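Local coordinates for protein putative glyoxalase (Bacillus halodurans C-125, PDB 3CT8) that probably works as a zinc-dependent glyoxalase-type lyase of the vicinal oxygen chelate superfamily, binding its metal between the two subunits of a dimer, at residues A[23-28]-A[67-72]; A[77-82]-A[136-141]. All coordinates share one frame; numbering follows the deposited sequence.

Contact 1 (A[23-28]-A[67-72]); sequences HVEINV and VFVQTE. With ZN (zinc ion), chain B.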
# COMPACT_ATOMS: atom_id res chain seq x y z
N HIS A 23 3.68 -7.52 1.80
CA HIS A 23 3.34 -6.59 2.85
C HIS A 23 3.47 -5.16 2.41
O HIS A 23 4.08 -4.83 1.39
CB HIS A 23 4.12 -6.84 4.17
CG HIS A 23 5.60 -6.71 4.04
ND1 HIS A 23 6.40 -7.77 3.66
CD2 HIS A 23 6.44 -5.65 4.23
CE1 HIS A 23 7.65 -7.37 3.61
NE2 HIS A 23 7.70 -6.10 3.96
N VAL A 24 2.87 -4.32 3.23
CA VAL A 24 2.87 -2.87 3.05
C VAL A 24 3.17 -2.22 4.39
O VAL A 24 2.49 -2.45 5.38
CB VAL A 24 1.51 -2.35 2.53
CG1 VAL A 24 1.51 -0.85 2.43
CG2 VAL A 24 1.11 -3.00 1.14
N GLU A 25 4.22 -1.41 4.42
CA GLU A 25 4.61 -0.71 5.64
C GLU A 25 4.36 0.79 5.56
O GLU A 25 4.72 1.48 4.59
CB GLU A 25 6.07 -0.99 5.99
CG GLU A 25 6.49 -0.29 7.21
CD GLU A 25 7.90 -0.61 7.57
OE1 GLU A 25 8.14 -1.73 8.05
OE2 GLU A 25 8.77 0.26 7.36
N ILE A 26 3.70 1.25 6.61
CA ILE A 26 3.30 2.63 6.79
C ILE A 26 3.71 3.20 8.16
O ILE A 26 3.56 2.59 9.21
CB ILE A 26 1.73 2.75 6.67
CG1 ILE A 26 1.29 2.28 5.27
CG2 ILE A 26 1.24 4.22 6.99
CD1 ILE A 26 -0.14 2.03 5.12
N ASN A 27 4.29 4.38 8.07
CA ASN A 27 4.69 5.21 9.22
C ASN A 27 3.49 5.98 9.65
O ASN A 27 2.78 6.55 8.84
CB ASN A 27 5.74 6.20 8.81
CG ASN A 27 7.01 5.54 8.44
OD1 ASN A 27 7.43 4.60 9.12
ND2 ASN A 27 7.66 6.02 7.37
N VAL A 28 3.27 6.01 10.94
CA VAL A 28 2.13 6.71 11.54
C VAL A 28 2.60 7.73 12.55
O VAL A 28 3.65 7.56 13.20
CB VAL A 28 1.13 5.71 12.23
CG1 VAL A 28 0.45 4.79 11.19
CG2 VAL A 28 1.82 4.88 13.34
N VAL A 67 1.82 -3.48 8.08
CA VAL A 67 2.71 -3.10 9.16
C VAL A 67 2.69 -1.60 9.41
O VAL A 67 2.87 -0.79 8.50
CB VAL A 67 4.16 -3.48 8.83
CG1 VAL A 67 5.09 -3.29 10.10
CG2 VAL A 67 4.23 -4.88 8.29
N PHE A 68 2.44 -1.24 10.66
CA PHE A 68 2.37 0.17 11.05
C PHE A 68 3.44 0.46 12.07
O PHE A 68 3.50 -0.21 13.11
CB PHE A 68 0.99 0.54 11.60
CG PHE A 68 -0.11 0.33 10.61
CD1 PHE A 68 -0.72 -0.92 10.50
CD2 PHE A 68 -0.51 1.36 9.78
CE1 PHE A 68 -1.74 -1.12 9.60
CE2 PHE A 68 -1.55 1.16 8.88
CZ PHE A 68 -2.16 -0.10 8.79
N VAL A 69 4.24 1.48 11.75
CA VAL A 69 5.38 1.90 12.59
C VAL A 69 5.31 3.38 12.99
O VAL A 69 4.79 4.25 12.26
CB VAL A 69 6.69 1.64 11.86
CG1 VAL A 69 7.89 1.80 12.83
CG2 VAL A 69 6.68 0.24 11.30
N GLN A 70 5.78 3.64 14.20
CA GLN A 70 5.81 5.00 14.75
C GLN A 70 6.81 5.87 14.00
O GLN A 70 7.98 5.55 13.88
CB GLN A 70 6.16 4.98 16.25
CG GLN A 70 6.40 6.33 16.86
CD GLN A 70 5.17 7.20 16.86
OE1 GLN A 70 4.12 6.81 17.36
NE2 GLN A 70 5.32 8.39 16.32
N THR A 71 6.32 6.96 13.46
CA THR A 71 7.17 7.93 12.75
C THR A 71 8.15 8.51 13.76
O THR A 71 7.76 8.88 14.87
CB THR A 71 6.34 9.11 12.18
OG1 THR A 71 5.36 8.59 11.29
CG2 THR A 71 7.22 10.12 11.48
N GLU A 72 9.43 8.55 13.39
CA GLU A 72 10.46 9.10 14.25
C GLU A 72 10.21 10.61 14.50
O GLU A 72 9.66 11.33 13.66
CB GLU A 72 11.87 8.81 13.70
CG GLU A 72 12.25 7.30 13.70
CD GLU A 72 13.54 6.94 12.91
OE1 GLU A 72 14.44 7.78 12.77
OE2 GLU A 72 13.64 5.79 12.43
ZN ZN B . 9.54 -5.17 4.23

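Contact 2 (A[77-82]-A[136-141]); sequences TPTFHR and PNRIKV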
# COMPACT_ATOMS: atom_id res chain seq x y z
N THR A 77 7.35 16.03 11.07
CA THR A 77 7.05 17.27 10.33
C THR A 77 7.86 17.32 9.04
O THR A 77 9.04 16.99 9.04
CB THR A 77 7.40 18.50 11.18
OG1 THR A 77 6.52 18.54 12.31
CG2 THR A 77 7.27 19.82 10.37
N PRO A 78 7.23 17.68 7.91
CA PRO A 78 5.81 18.03 7.77
C PRO A 78 4.90 16.82 7.81
O PRO A 78 5.27 15.71 7.46
CB PRO A 78 5.72 18.67 6.37
CG PRO A 78 6.92 18.15 5.62
CD PRO A 78 7.98 17.86 6.65
N THR A 79 3.70 17.11 8.23
CA THR A 79 2.68 16.09 8.37
C THR A 79 2.24 15.54 7.04
O THR A 79 2.41 16.15 5.98
CB THR A 79 1.46 16.63 9.09
OG1 THR A 79 0.88 17.66 8.28
CG2 THR A 79 1.86 17.17 10.46
N PHE A 80 1.71 14.35 7.11
CA PHE A 80 1.21 13.64 5.94
C PHE A 80 0.06 14.31 5.26
O PHE A 80 -0.87 14.76 5.91
CB PHE A 80 0.70 12.28 6.38
CG PHE A 80 -0.02 11.54 5.33
CD1 PHE A 80 0.68 10.76 4.42
CD2 PHE A 80 -1.39 11.57 5.27
CE1 PHE A 80 0.02 10.03 3.45
CE2 PHE A 80 -2.07 10.86 4.29
CZ PHE A 80 -1.36 10.08 3.37
N HIS A 81 0.14 14.35 3.94
CA HIS A 81 -0.95 14.89 3.13
C HIS A 81 -1.19 13.96 1.94
O HIS A 81 -0.34 13.83 1.06
CB HIS A 81 -0.69 16.32 2.68
CG HIS A 81 -1.92 17.00 2.21
ND1 HIS A 81 -2.46 16.76 0.97
CD2 HIS A 81 -2.77 17.84 2.84
CE1 HIS A 81 -3.56 17.47 0.84
NE2 HIS A 81 -3.77 18.13 1.96
N ARG A 82 -2.37 13.32 1.89
CA ARG A 82 -2.68 12.30 0.85
C ARG A 82 -2.69 12.79 -0.59
O ARG A 82 -2.83 11.99 -1.54
CB ARG A 82 -3.97 11.51 1.13
CG ARG A 82 -5.28 12.25 0.97
CD ARG A 82 -6.44 11.35 1.39
NE ARG A 82 -7.75 12.02 1.39
CZ ARG A 82 -8.25 12.67 2.42
NH1 ARG A 82 -7.60 12.69 3.56
NH2 ARG A 82 -9.44 13.26 2.31
N PRO A 136 -6.52 7.91 11.50
CA PRO A 136 -6.14 9.08 12.28
C PRO A 136 -5.03 9.94 11.67
O PRO A 136 -4.79 11.05 12.14
CB PRO A 136 -5.72 8.48 13.63
CG PRO A 136 -6.41 7.12 13.66
CD PRO A 136 -6.34 6.65 12.25
N ASN A 137 -4.42 9.43 10.62
CA ASN A 137 -3.30 10.13 9.93
C ASN A 137 -3.82 10.88 8.73
O ASN A 137 -3.08 11.52 7.99
CB ASN A 137 -2.25 9.10 9.47
CG ASN A 137 -1.60 8.37 10.62
OD1 ASN A 137 -0.83 8.96 11.35
ND2 ASN A 137 -1.88 7.07 10.76
N ARG A 138 -5.11 10.78 8.51
CA ARG A 138 -5.69 11.42 7.33
C ARG A 138 -5.40 10.58 6.07
O ARG A 138 -5.52 11.02 4.93
CB ARG A 138 -5.27 12.86 7.12
CG ARG A 138 -6.16 13.86 7.83
CD ARG A 138 -5.56 14.50 9.03
NE ARG A 138 -4.88 15.77 8.70
CZ ARG A 138 -3.60 15.89 8.33
NH1 ARG A 138 -2.82 14.81 8.24
NH2 ARG A 138 -3.10 17.09 8.06
N ILE A 139 -4.99 9.34 6.29
CA ILE A 139 -4.81 8.45 5.15
C ILE A 139 -6.24 8.05 4.79
O ILE A 139 -7.08 7.73 5.66
CB ILE A 139 -3.97 7.21 5.50
CG1 ILE A 139 -2.50 7.62 5.78
CG2 ILE A 139 -4.04 6.19 4.34
CD1 ILE A 139 -1.61 6.49 6.38
N LYS A 140 -6.54 8.11 3.50
CA LYS A 140 -7.86 7.74 2.97
C LYS A 140 -7.97 6.21 2.90
O LYS A 140 -7.04 5.51 2.46
CB LYS A 140 -8.16 8.43 1.61
CG LYS A 140 -9.56 8.13 1.07
CD LYS A 140 -9.96 9.01 -0.10
CE LYS A 140 -9.21 8.76 -1.37
NZ LYS A 140 -9.65 9.67 -2.53
N VAL A 141 -9.11 5.72 3.40
CA VAL A 141 -9.41 4.31 3.48
C VAL A 141 -10.77 4.04 2.88
O VAL A 141 -11.75 4.71 3.19
CB VAL A 141 -9.41 3.82 4.95
CG1 VAL A 141 -9.60 2.31 4.98
CG2 VAL A 141 -8.12 4.15 5.64
O HOH W 1 -4.17 13.82 3.80

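Contact 1 (A[23-28]-A[67-72])
Val24 O takes the amide hydrogen of Val67 at 3.0 Å (N to O), and from there strands 23-28 and 67-70 run side by side in parallel register. Ile26 and Val28 turn their amides and carbonyls to the neighbour: Ile26 N donates to Val67 O, Ile26 O accepts from Val69 N, and Val28 N reaches Val69 O at 2.7 Å. Between these bonds the carbonyls of Val67 and Val69 also receive CA-H contacts from Glu25 and Asn27.

At the C-terminal end Val28 O is gripped twice by one residue. Thr71 N donates to it at 2.7 Å, while Thr71 OG1, 2.8 Å from the same Val28 O, stands above the carbonyl plane. The chi1 of -59° turns that hydroxyl back beside its own backbone N, which brings both donors to one acceptor; OG1 is also hydrogen-bonded to Thr85 OG1 of the second subunit. Gln70 bends at chi2 (64°), and its NE2 donates in line with a lone pair of Thr71 O at 2.9 Å; NE2 also bonds to Asp29 O, and OE1 accepts from Leu31 N.

This is the parallel pairing of two strands within a βαβββ module, the repeating unit of the vicinal oxygen chelate fold; the other edge of 23-28 forms an antiparallel ladder with a strand of the second subunit. On the face of Ile26 and Phe68, the two side chains lie alongside each other, and Val28 CG1 meets the ring edge at CD2, 3.8 Å away; Trp38 stacks on the Phe68 ring.

Asn27 ND2 is taken up by Arg84 O of the second subunit. His23, ahead of the paired residues, binds zinc through NE2 at 2.1 Å, together with His89 and Glu142 of that other subunit.

Contact 2 (A[77-82]-A[136-141])
The Phe80 ring has Ile139 CG1 over one face, 3.9 Å from the ring centroid and 28° off the normal, a CH-pi contact. In the ring plane, at the edge, lies Arg138 O, and Asn137 O approaches CD2 of Phe80 obliquely at 3.2 Å. A chi1 of 171° sets the ring opposite the Phe80 backbone N and in among these carbonyls.

The guanidinium of Arg82 meets the same Arg138 O at its edge: NH1 donates at 3.0 Å, with the acceptor 16° out of the guanidinium plane. NH1 also makes a salt bridge to Glu134. Nearer the backbone, Arg82 CD packs tightly on Lys140 CB at 3.4 Å, the two chains crossing at about a right angle; Lys140 NZ bonds to Tyr116 OH and shares one oxygen of an unidentified bound molecule with Arg82 NE. In return, Arg138 folds back at chi2 and chi3, and its NH1 makes a weak bond to Phe80 O. One water takes the hydrogen of Arg82 N at 2.7 Å and weakly links it to Arg138 O.

The loop 77-82 thus lies along the turn into strand 140-144, whose start pairs with strand 86-93; Ile139 also touches Ile26 of strand 21-28, and Val141 packs on helix 31-44.

Contact 1 closes along the chain before contact 2 opens, and their centres lie 12 Å apart. Contact 1 joins two strands of the four-stranded sheet, while contact 2 ties a connecting loop to the entry of strand 140-144 in the three-stranded sheet. They meet where Val28 CG1 packs against Asn137 ND2 at 3.3 Å and Ile26 CG2 against Ile139 CD1 at 3.7 Å, so strand 21-28 packs on the turn that leads into the second sheet. Both contacts reach the second subunit. Contact 1 supplies one ligand to an intersubunit zinc site, and contact 2 leads into the strand that carries Glu142, a ligand of the dimer's other metal site.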